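Local coordinates for protein chitinase (PDB 5VG0) that probably takes part in chitin breakdown through its N-terminal lytic polysaccharide monooxygenase domain, which carries a histidine-brace copper ion with a peroxide bound beside it, at residues A12-G17 against F21-I26; P8-L13 against D53-P58. All blocks are in the same frame, centred on the assembly; numbering follows the deposited sequence. Where two conformers were deposited one is given.

Contact 1 of 2, residues A12-G17 against F21-I26; sequences ALCASG and FDCGQI
Cys14 and Cys23 are joined by a disulfide, SG to SG 2.0 Å, with a chi3 of -77° that leaves Cys14 CB 3.5 Å from Cys23 CB. Both cysteines turn SG beside their own backbone N and anti to the carbonyl carbon (chi1 -70° for Cys14, -55° for Cys23), and both CB atoms face the partner segment across a separation of 6.0 Å between Cys14 CA and Cys23 CA. Ile26 adds the second apolar contact: its CG2 methyl lies alongside the bridge, 4.1 Å from Cys14 SG, and the three touching residues are all buried. Ser27 packs against Cys14, and Val33 against Ile26. On the loop side, an Asx turn shapes the backbone around Cys23: Gly24 N donates to Asp22 OD1 at 2.9 Å, reaching it from above the carboxylate plane. On the helix side, the helix ends in a Schellman motif at Gly17, whose positive phi turns the chain away and whose N bonds back to Cys14 O. The crosslink thus ties the C-terminal turn of helix 10-15 to the loop that follows it, closing a short disulfide loop within the region between strands 2-6 and 34-36 of this monooxygenase domain.

Contact 2 of 2, residues P8-L13 against D53-P58; sequences PSRQAL and DDNSKP
Arg10 meets Asn55 end-on: both terminal nitrogens of the guanidinium converge on the single amide oxygen, Arg10 NH2 to Asn55 OD1 at 3.0 Å and NH1 to the same OD1 at 3.1 Å. The oxygen lies at the edge of the guanidinium, in its plane, while the two flat groups stand 80° apart. NH2 approaches nearly along the C=O axis, whereas NH1 comes in tilted from the carbonyl plane. With N-H...O angles of 148° and 143°, the pair is bent, as expected when two donors share one acceptor. The arginine is extended from CG to NE, which carries its charged end from the first turn of the helix across to the loop.

Two more bonds hold the guanidinium: NH1 also donates to Leu52 O, and NE forms a salt bridge with Asp138 OD2. Trp59 adds a cation-pi contact. Were Arg10 cut back to an alanine here, Asn55 OD1 would probably lose both of its donors from the helix, Leu52 O its NH1 bond, and Asp138 its charged mate. Asp53 instead hydrogen-bonds to Ser43 through OD2.

Asn55 sits in a type I beta turn from Asp54 to Lys57 within this loop. Asp54 OD1 accepts from Ser56 OG at 2.7 Å and from Ser56 N at 3.0 Å, the latter an Asx turn, and both donors come from one face of the carboxylate. Asp54 OD2 takes a salt bridge from Lys57 NZ at 2.9 Å. In the helix itself, Ser9 at the N-cap accepts from Ala12 N through OG at 3.2 Å, and the same hydroxyl is hydrogen-bonded to Val4 O. The contact therefore joins an N-capped helix start to an Asx-stabilised beta turn, away from the copper site.

Contacts 1 and 2 hold helix 10-15 from its two ends: the disulfide fixes its last turn to the following loop, and Arg10 ties its first turn to the loop before strand 62-64. Their centres lie 8 Å apart, and they touch directly. Ile26 CG1 packs on Gln11 CB at 3.7 Å, while Phe21 CZ meets Lys57 CB at 3.7 Å, so the 21-26 loop contacts both the helix and the 53-58 turn. Trp59 links them further, through its edge-to-face ring contact with Phe21 and its cation-pi contact with Arg10. The copper ion and peroxide are each about 13 Å from the Ile26 side chain, which places contact 1 outside the histidine brace formed by His1 and His78.

Contact 1 of 2, residues A12-G17 against F21-I26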
loop_
_atom_site.group_PDB
_atom_site.type_symbol
_atom_site.label_atom_id
_atom_site.label_comp_id
_atom_site.label_asym_id
_atom_site.label_seq_id
_atom_site.Cartn_x
_atom_site.Cartn_y
_atom_site.Cartn_z
ATOM N N ALA A 12 6.608 -3.451 3.444
ATOM C CA ALA A 12 7.155 -3.075 4.748
ATOM C C ALA A 12 7.583 -4.289 5.556
ATOM O O ALA A 12 8.629 -4.272 6.214
ATOM C CB ALA A 12 6.123 -2.288 5.547
ATOM N N LEU A 13 6.787 -5.351 5.519
ATOM C CA LEU A 13 7.104 -6.557 6.274
ATOM C C LEU A 13 8.345 -7.226 5.721
ATOM O O LEU A 13 9.182 -7.729 6.481
ATOM C CB LEU A 13 5.908 -7.497 6.254
ATOM C CG LEU A 13 4.699 -6.965 7.031
ATOM C CD1 LEU A 13 3.448 -7.732 6.660
ATOM C CD2 LEU A 13 4.915 -7.011 8.506
ATOM N N CYS A 14 8.493 -7.240 4.403
ATOM C CA CYS A 14 9.716 -7.745 3.803
ATOM C C CYS A 14 10.921 -6.929 4.284
ATOM O O CYS A 14 11.947 -7.488 4.686
ATOM C CB CYS A 14 9.618 -7.691 2.274
ATOM S SG CYS A 14 8.462 -8.872 1.569
ATOM N N ALA A 15 10.820 -5.602 4.219
ATOM C CA ALA A 15 11.947 -4.728 4.526
ATOM C C ALA A 15 12.308 -4.768 6.004
ATOM O O ALA A 15 13.455 -4.500 6.366
ATOM C CB ALA A 15 11.624 -3.305 4.077
ATOM N N SER A 16 11.360 -5.060 6.871
ATOM C CA SER A 16 11.587 -5.128 8.305
ATOM C C SER A 16 12.041 -6.503 8.764
ATOM O O SER A 16 12.283 -6.693 9.959
ATOM C CB SER A 16 10.305 -4.753 9.051
ATOM O OG SER A 16 9.943 -3.415 8.779
ATOM N N GLY A 17 12.150 -7.470 7.859
ATOM C CA GLY A 17 12.542 -8.816 8.231
ATOM C C GLY A 17 11.472 -9.575 8.974
ATOM O O GLY A 17 11.776 -10.519 9.697
ATOM N N PHE A 21 9.998 -15.786 4.815
ATOM C CA PHE A 21 10.500 -16.150 3.513
ATOM C C PHE A 21 11.252 -14.954 2.953
ATOM O O PHE A 21 11.018 -13.805 3.340
ATOM C CB PHE A 21 9.342 -16.556 2.589
ATOM C CG PHE A 21 8.208 -15.561 2.572
ATOM C CD1 PHE A 21 7.166 -15.653 3.474
ATOM C CD2 PHE A 21 8.202 -14.514 1.664
ATOM C CE1 PHE A 21 6.146 -14.722 3.474
ATOM C CE2 PHE A 21 7.175 -13.586 1.656
ATOM C CZ PHE A 21 6.163 -13.690 2.564
ATOM N N ASP A 22 12.171 -15.239 2.046
ATOM C CA ASP A 22 12.957 -14.199 1.394
ATOM C C ASP A 22 12.092 -13.527 0.335
ATOM O O ASP A 22 11.507 -14.196 -0.518
ATOM C CB ASP A 22 14.191 -14.855 0.761
ATOM C CG ASP A 22 15.159 -13.869 0.081
ATOM O OD1 ASP A 22 14.976 -12.634 0.118
ATOM O OD2 ASP A 22 16.160 -14.371 -0.486
ATOM N N CYS A 23 11.991 -12.214 0.406
ATOM C CA CYS A 23 11.218 -11.479 -0.581
ATOM C C CYS A 23 12.039 -11.033 -1.774
ATOM O O CYS A 23 11.461 -10.523 -2.731
ATOM C CB CYS A 23 10.591 -10.236 0.043
ATOM S SG CYS A 23 9.585 -10.571 1.478
ATOM N N GLY A 24 13.356 -11.188 -1.741
ATOM C CA GLY A 24 14.171 -10.691 -2.820
ATOM C C GLY A 24 14.381 -9.191 -2.783
ATOM O O GLY A 24 14.477 -8.583 -1.710
ATOM N N GLN A 25 14.417 -8.595 -3.972
ATOM C CA GLN A 25 14.875 -7.217 -4.080
ATOM C C GLN A 25 13.981 -6.239 -3.330
ATOM O O GLN A 25 14.481 -5.225 -2.831
ATOM C CB GLN A 25 15.006 -6.816 -5.546
ATOM C CG GLN A 25 15.549 -5.411 -5.757
ATOM C CD GLN A 25 16.913 -5.183 -5.128
ATOM O OE1 GLN A 25 17.698 -6.112 -4.952
ATOM N NE2 GLN A 25 17.202 -3.932 -4.794
ATOM N N ILE A 26 12.683 -6.516 -3.217
ATOM C CA ILE A 26 11.788 -5.570 -2.554
ATOM C C ILE A 26 12.222 -5.275 -1.130
ATOM O O ILE A 26 11.969 -4.186 -0.615
ATOM C CB ILE A 26 10.324 -6.057 -2.613
ATOM C CG1 ILE A 26 9.364 -4.986 -2.080
ATOM C CG2 ILE A 26 10.119 -7.334 -1.836
ATOM C CD1 ILE A 26 9.340 -3.728 -2.918
#

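Contact 2 of 2, residues P8-L13 against D53-P58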
loop_
_atom_site.group_PDB
_atom_site.type_symbol
_atom_site.label_atom_id
_atom_site.label_comp_id
_atom_site.label_asym_id
_atom_site.label_seq_id
_atom_site.Cartn_x
_atom_site.Cartn_y
_atom_site.Cartn_z
ATOM N N PRO A 8 1.394 -2.388 8.577
ATOM C CA PRO A 8 2.471 -2.590 7.601
ATOM C C PRO A 8 1.984 -3.223 6.313
ATOM O O PRO A 8 1.251 -4.211 6.313
ATOM C CB PRO A 8 3.453 -3.509 8.332
ATOM C CG PRO A 8 2.690 -4.107 9.421
ATOM C CD PRO A 8 1.661 -3.114 9.830
ATOM N N SER A 9 2.446 -2.664 5.201
ATOM C CA SER A 9 2.245 -3.260 3.898
ATOM C C SER A 9 3.116 -4.509 3.728
ATOM O O SER A 9 4.071 -4.755 4.467
ATOM C CB SER A 9 2.584 -2.245 2.813
ATOM O OG SER A 9 3.926 -1.802 2.952
ATOM N N ARG A 10 2.801 -5.278 2.687
ATOM C CA ARG A 10 3.612 -6.442 2.354
ATOM C C ARG A 10 5.075 -6.052 2.163
ATOM O O ARG A 10 5.971 -6.719 2.691
ATOM C CB ARG A 10 3.034 -7.168 1.132
ATOM C CG ARG A 10 1.701 -7.847 1.418
ATOM C CD ARG A 10 1.222 -8.676 0.253
ATOM N NE ARG A 10 -0.042 -9.313 0.586
ATOM C CZ ARG A 10 -0.713 -10.137 -0.192
ATOM N NH1 ARG A 10 -0.269 -10.454 -1.387
ATOM N NH2 ARG A 10 -1.840 -10.642 0.267
ATOM N N GLN A 11 5.337 -4.960 1.451
ATOM C CA GLN A 11 6.720 -4.549 1.248
ATOM C C GLN A 11 7.369 -4.103 2.553
ATOM O O GLN A 11 8.564 -4.331 2.751
ATOM C CB GLN A 11 6.859 -3.497 0.135
ATOM C CG GLN A 11 5.986 -2.258 0.242
ATOM C CD GLN A 11 4.746 -2.377 -0.606
ATOM O OE1 GLN A 11 3.955 -3.305 -0.430
ATOM N NE2 GLN A 11 4.584 -1.477 -1.554
ATOM N N ALA A 12 6.608 -3.451 3.444
ATOM C CA ALA A 12 7.155 -3.075 4.748
ATOM C C ALA A 12 7.583 -4.289 5.556
ATOM O O ALA A 12 8.629 -4.272 6.214
ATOM C CB ALA A 12 6.123 -2.288 5.547
ATOM N N LEU A 13 6.787 -5.351 5.519
ATOM C CA LEU A 13 7.104 -6.557 6.274
ATOM C C LEU A 13 8.345 -7.226 5.721
ATOM O O LEU A 13 9.182 -7.729 6.481
ATOM C CB LEU A 13 5.908 -7.497 6.254
ATOM C CG LEU A 13 4.699 -6.965 7.031
ATOM C CD1 LEU A 13 3.448 -7.732 6.660
ATOM C CD2 LEU A 13 4.915 -7.011 8.506
ATOM N N ASP A 53 2.397 -10.292 -5.096
ATOM C CA ASP A 53 1.115 -10.817 -5.544
ATOM C C ASP A 53 0.884 -12.264 -5.138
ATOM O O ASP A 53 -0.194 -12.791 -5.412
ATOM C CB ASP A 53 1.016 -10.754 -7.074
ATOM C CG ASP A 53 1.122 -9.350 -7.633
ATOM O OD1 ASP A 53 0.572 -8.422 -7.034
ATOM O OD2 ASP A 53 1.728 -9.186 -8.724
ATOM N N ASP A 54 1.853 -12.918 -4.512
ATOM C CA ASP A 54 1.786 -14.355 -4.266
ATOM C C ASP A 54 1.064 -14.604 -2.949
ATOM O O ASP A 54 1.658 -14.520 -1.870
ATOM C CB ASP A 54 3.192 -14.939 -4.240
ATOM C CG ASP A 54 3.203 -16.437 -4.101
ATOM O OD1 ASP A 54 2.134 -17.028 -3.877
ATOM O OD2 ASP A 54 4.302 -16.995 -4.211
ATOM N N ASN A 55 -0.213 -14.948 -3.032
ATOM C CA ASN A 55 -1.030 -15.178 -1.847
ATOM C C ASN A 55 -0.779 -16.532 -1.201
ATOM O O ASN A 55 -1.322 -16.791 -0.124
ATOM C CB ASN A 55 -2.513 -15.007 -2.169
ATOM C CG ASN A 55 -2.847 -13.591 -2.553
ATOM O OD1 ASN A 55 -2.423 -12.636 -1.906
ATOM N ND2 ASN A 55 -3.567 -13.442 -3.627
ATOM N N SER A 56 0.028 -17.394 -1.807
ATOM C CA SER A 56 0.357 -18.668 -1.186
ATOM C C SER A 56 1.385 -18.520 -0.076
ATOM O O SER A 56 1.540 -19.436 0.743
ATOM C CB SER A 56 0.856 -19.656 -2.235
ATOM O OG SER A 56 2.197 -19.404 -2.621
ATOM N N LYS A 57 2.074 -17.388 -0.019
ATOM C CA LYS A 57 3.052 -17.170 1.029
ATOM C C LYS A 57 2.332 -16.875 2.341
ATOM O O LYS A 57 1.225 -16.324 2.344
ATOM C CB LYS A 57 3.949 -15.986 0.689
ATOM C CG LYS A 57 4.792 -16.129 -0.571
ATOM C CD LYS A 57 5.970 -17.048 -0.338
ATOM C CE LYS A 57 6.733 -17.357 -1.622
ATOM N NZ LYS A 57 6.097 -18.443 -2.420
ATOM N N PRO A 58 2.957 -17.195 3.480
ATOM C CA PRO A 58 2.333 -16.913 4.793
ATOM C C PRO A 58 2.538 -15.460 5.203
ATOM O O PRO A 58 3.316 -15.129 6.103
ATOM C CB PRO A 58 3.046 -17.912 5.714
ATOM C CG PRO A 58 4.388 -18.059 5.113
ATOM C CD PRO A 58 4.180 -18.014 3.625
#